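Local coordinates for PvdO (Pseudomonas aeruginosa, PDB 5HHA), which takes part in chromophore maturation in the periplasm, binds calcium and probably has the fold of formylglycine-generating oxidases, at residues F196-V200 / G201-P205. Residues are numbered along the deposited sequence; the frame is centred on the assembly and turned at random.
Sequences FTSPV and GSFPP
A type II beta turn running from Pro-199 to Ser-202, with Val-200 and Gly-201 at its corners, reverses the chain in the long loop between helix 154-162 and strand 218-221, and here a side chain and a water do much of the tying. Ser-202 OG donates a hydrogen bond of 2.7 Å to Pro-199 O. The hydroxyl approaches at a C=O...O angle of 130° and lies 27° from the carbonyl plane. It can do this because chi1 of -66° sets OG beside its own backbone N, facing back across the turn. The same oxygen rests against the proline ring, 3.6 Å from Pro-199 CD.

A water supplies the second tie. It donates to Pro-199 O at 2.7 Å and accepts from Ser-202 N at 3.2 Å, so the two ends of the turn are bridged through solvent. Its third partner is Ser-198 OG, 2.8 Å away, a hydroxyl turned toward both the water and the Phe-203 ring. It meets that ring at its edge and in its plane, with CE1 3.8 Å away. Gly-201, at the second corner, has a positive phi, where a beta carbon would crowd Val-200 O, and its N is hydrogen-bonded to the Asp-212 carboxylate (OD2).

The turn lies close to the calcium site: Asn-186, a ligand of the ion, gives a hydrogen bond to Phe-196 O and a weak one to Ser-198 OG. Ser-198 is thus a second-shell contact of the metal site as well as an anchor for the turn water. Two donors, the Ser-202 hydroxyl and the water, converge on Pro-199 O, so this carbonyl is well satisfied and the pair probably helps to hold the reversal in place.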
ATOM      1  N   PHE A 196       4.819  -7.364  15.299  1.00  9.70           N
ATOM      2  CA  PHE A 196       5.230  -7.199  13.915  1.00 10.01           C
ATOM      3  C   PHE A 196       3.979  -7.126  13.048  1.00  9.56           C
ATOM      4  O   PHE A 196       2.980  -6.568  13.480  1.00  9.62           O
ATOM      5  CB  PHE A 196       6.207  -8.312  13.523  1.00 12.56           C
ATOM      6  CG  PHE A 196       7.375  -8.396  14.454  1.00 13.81           C
ATOM      7  CD1 PHE A 196       8.429  -7.529  14.329  1.00 13.94           C
ATOM      8  CD2 PHE A 196       7.370  -9.299  15.503  1.00 14.23           C
ATOM      9  CE1 PHE A 196       9.504  -7.587  15.206  1.00 19.04           C
ATOM     10  CE2 PHE A 196       8.446  -9.370  16.392  1.00 15.51           C
ATOM     11  CZ  PHE A 196       9.496  -8.517  16.241  1.00 16.74           C
ATOM     12  N   THR A 197       4.016  -7.627  11.812  1.00  9.10           N
ATOM     13  CA  THR A 197       2.825  -7.547  10.957  1.00  8.76           C
ATOM     14  C   THR A 197       1.733  -8.501  11.444  1.00  8.57           C
ATOM     15  O   THR A 197       2.001  -9.458  12.209  1.00  9.87           O
ATOM     16  CB  THR A 197       3.158  -7.821   9.495  1.00  9.00           C
ATOM     17  OG1 THR A 197       3.793  -9.103   9.421  1.00  9.04           O
ATOM     18  CG2 THR A 197       4.081  -6.758   8.927  1.00  9.65           C
ATOM     19  N   SER A 198       0.519  -8.251  10.993  1.00  8.34           N
ATOM     20  CA  SER A 198      -0.653  -9.042  11.280  1.00  8.49           C
ATOM     21  C   SER A 198      -1.131  -9.682   9.988  1.00  9.32           C
ATOM     22  O   SER A 198      -0.879  -9.195   8.894  1.00  8.71           O
ATOM     23  CB  SER A 198      -1.757  -8.126  11.835  1.00  8.85           C
ATOM     24  OG  SER A 198      -1.858  -6.909  11.068  1.00  9.01           O
ATOM     25  N   PRO A 199      -1.857 -10.805  10.091  1.00  9.27           N
ATOM     26  CA  PRO A 199      -2.455 -11.352   8.878  1.00  9.44           C
ATOM     27  C   PRO A 199      -3.281 -10.282   8.210  1.00  8.53           C
ATOM     28  O   PRO A 199      -3.932  -9.482   8.874  1.00  8.82           O
ATOM     29  CB  PRO A 199      -3.339 -12.504   9.392  1.00 11.19           C
ATOM     30  CG  PRO A 199      -2.786 -12.834  10.733  1.00 12.27           C
ATOM     31  CD  PRO A 199      -2.192 -11.572  11.298  1.00  9.29           C
ATOM     32  N   VAL A 200      -3.302 -10.269   6.892  1.00  9.10           N
ATOM     33  CA  VAL A 200      -4.065  -9.247   6.194  1.00  9.79           C
ATOM     34  C   VAL A 200      -5.537  -9.361   6.588  1.00 10.34           C
ATOM     35  O   VAL A 200      -6.069 -10.475   6.757  1.00 10.41           O
ATOM     36  CB  VAL A 200      -3.859  -9.321   4.671  1.00  8.70           C
ATOM     37  CG1 VAL A 200      -2.375  -9.130   4.338  1.00 10.78           C
ATOM     38  CG2 VAL A 200      -4.406 -10.643   4.086  1.00 10.80           C
ATOM     39  N   GLY A 201      -6.195  -8.217   6.769  1.00  9.47           N
ATOM     40  CA  GLY A 201      -7.608  -8.210   7.098  1.00 10.08           C
ATOM     41  C   GLY A 201      -7.927  -8.476   8.561  1.00 10.42           C
ATOM     42  O   GLY A 201      -9.026  -8.965   8.864  1.00 12.18           O
ATOM     43  N   SER A 202      -7.016  -8.187   9.485  1.00  9.90           N
ATOM     44  CA  SER A 202      -7.242  -8.420  10.907  1.00 10.34           C
ATOM     45  C   SER A 202      -8.034  -7.286  11.560  1.00 10.84           C
ATOM     46  O   SER A 202      -8.342  -7.369  12.766  1.00 11.25           O
ATOM     47  CB  SER A 202      -5.928  -8.625  11.647  1.00 11.05           C
ATOM     48  OG  SER A 202      -5.301  -9.824  11.216  1.00 11.37           O
ATOM     49  N   PHE A 203      -8.371  -6.258  10.785  1.00 10.56           N
ATOM     50  CA  PHE A 203      -9.126  -5.100  11.281  1.00  9.88           C
ATOM     51  C   PHE A 203     -10.220  -4.817  10.251  1.00 10.38           C
ATOM     52  O   PHE A 203     -10.183  -5.347   9.137  1.00 10.49           O
ATOM     53  CB  PHE A 203      -8.197  -3.877  11.446  1.00 10.65           C
ATOM     54  CG  PHE A 203      -6.997  -4.165  12.296  1.00  9.39           C
ATOM     55  CD1 PHE A 203      -5.829  -4.647  11.745  1.00  8.71           C
ATOM     56  CD2 PHE A 203      -7.051  -4.030  13.674  1.00 11.70           C
ATOM     57  CE1 PHE A 203      -4.742  -4.983  12.561  1.00 10.45           C
ATOM     58  CE2 PHE A 203      -5.983  -4.340  14.464  1.00 10.66           C
ATOM     59  CZ  PHE A 203      -4.827  -4.829  13.917  1.00  9.33           C
ATOM     60  N   PRO A 204     -11.192  -3.960  10.576  1.00  9.94           N
ATOM     61  CA  PRO A 204     -12.297  -3.752   9.641  1.00 11.18           C
ATOM     62  C   PRO A 204     -11.872  -3.058   8.370  1.00 10.73           C
ATOM     63  O   PRO A 204     -10.861  -2.319   8.365  1.00 11.54           O
ATOM     64  CB  PRO A 204     -13.256  -2.846  10.426  1.00 12.17           C
ATOM     65  CG  PRO A 204     -12.977  -3.177  11.868  1.00 12.36           C
ATOM     66  CD  PRO A 204     -11.487  -3.397  11.907  1.00 11.84           C
ATOM     67  N   PRO A 205     -12.614  -3.266   7.290  1.00 10.75           N
ATOM     68  CA  PRO A 205     -12.306  -2.593   6.038  1.00 11.49           C
ATOM     69  C   PRO A 205     -12.861  -1.183   6.034  1.00 11.48           C
ATOM     70  O   PRO A 205     -13.707  -0.845   6.886  1.00 12.35           O
ATOM     71  CB  PRO A 205     -13.025  -3.453   5.007  1.00 13.29           C
ATOM     72  CG  PRO A 205     -14.233  -3.929   5.739  1.00 13.94           C
ATOM     73  CD  PRO A 205     -13.789  -4.155   7.165  1.00 11.88           C
TER
HETATM   74  O   HOH W   1      -4.105  -6.834   9.473  1.00  8.96           O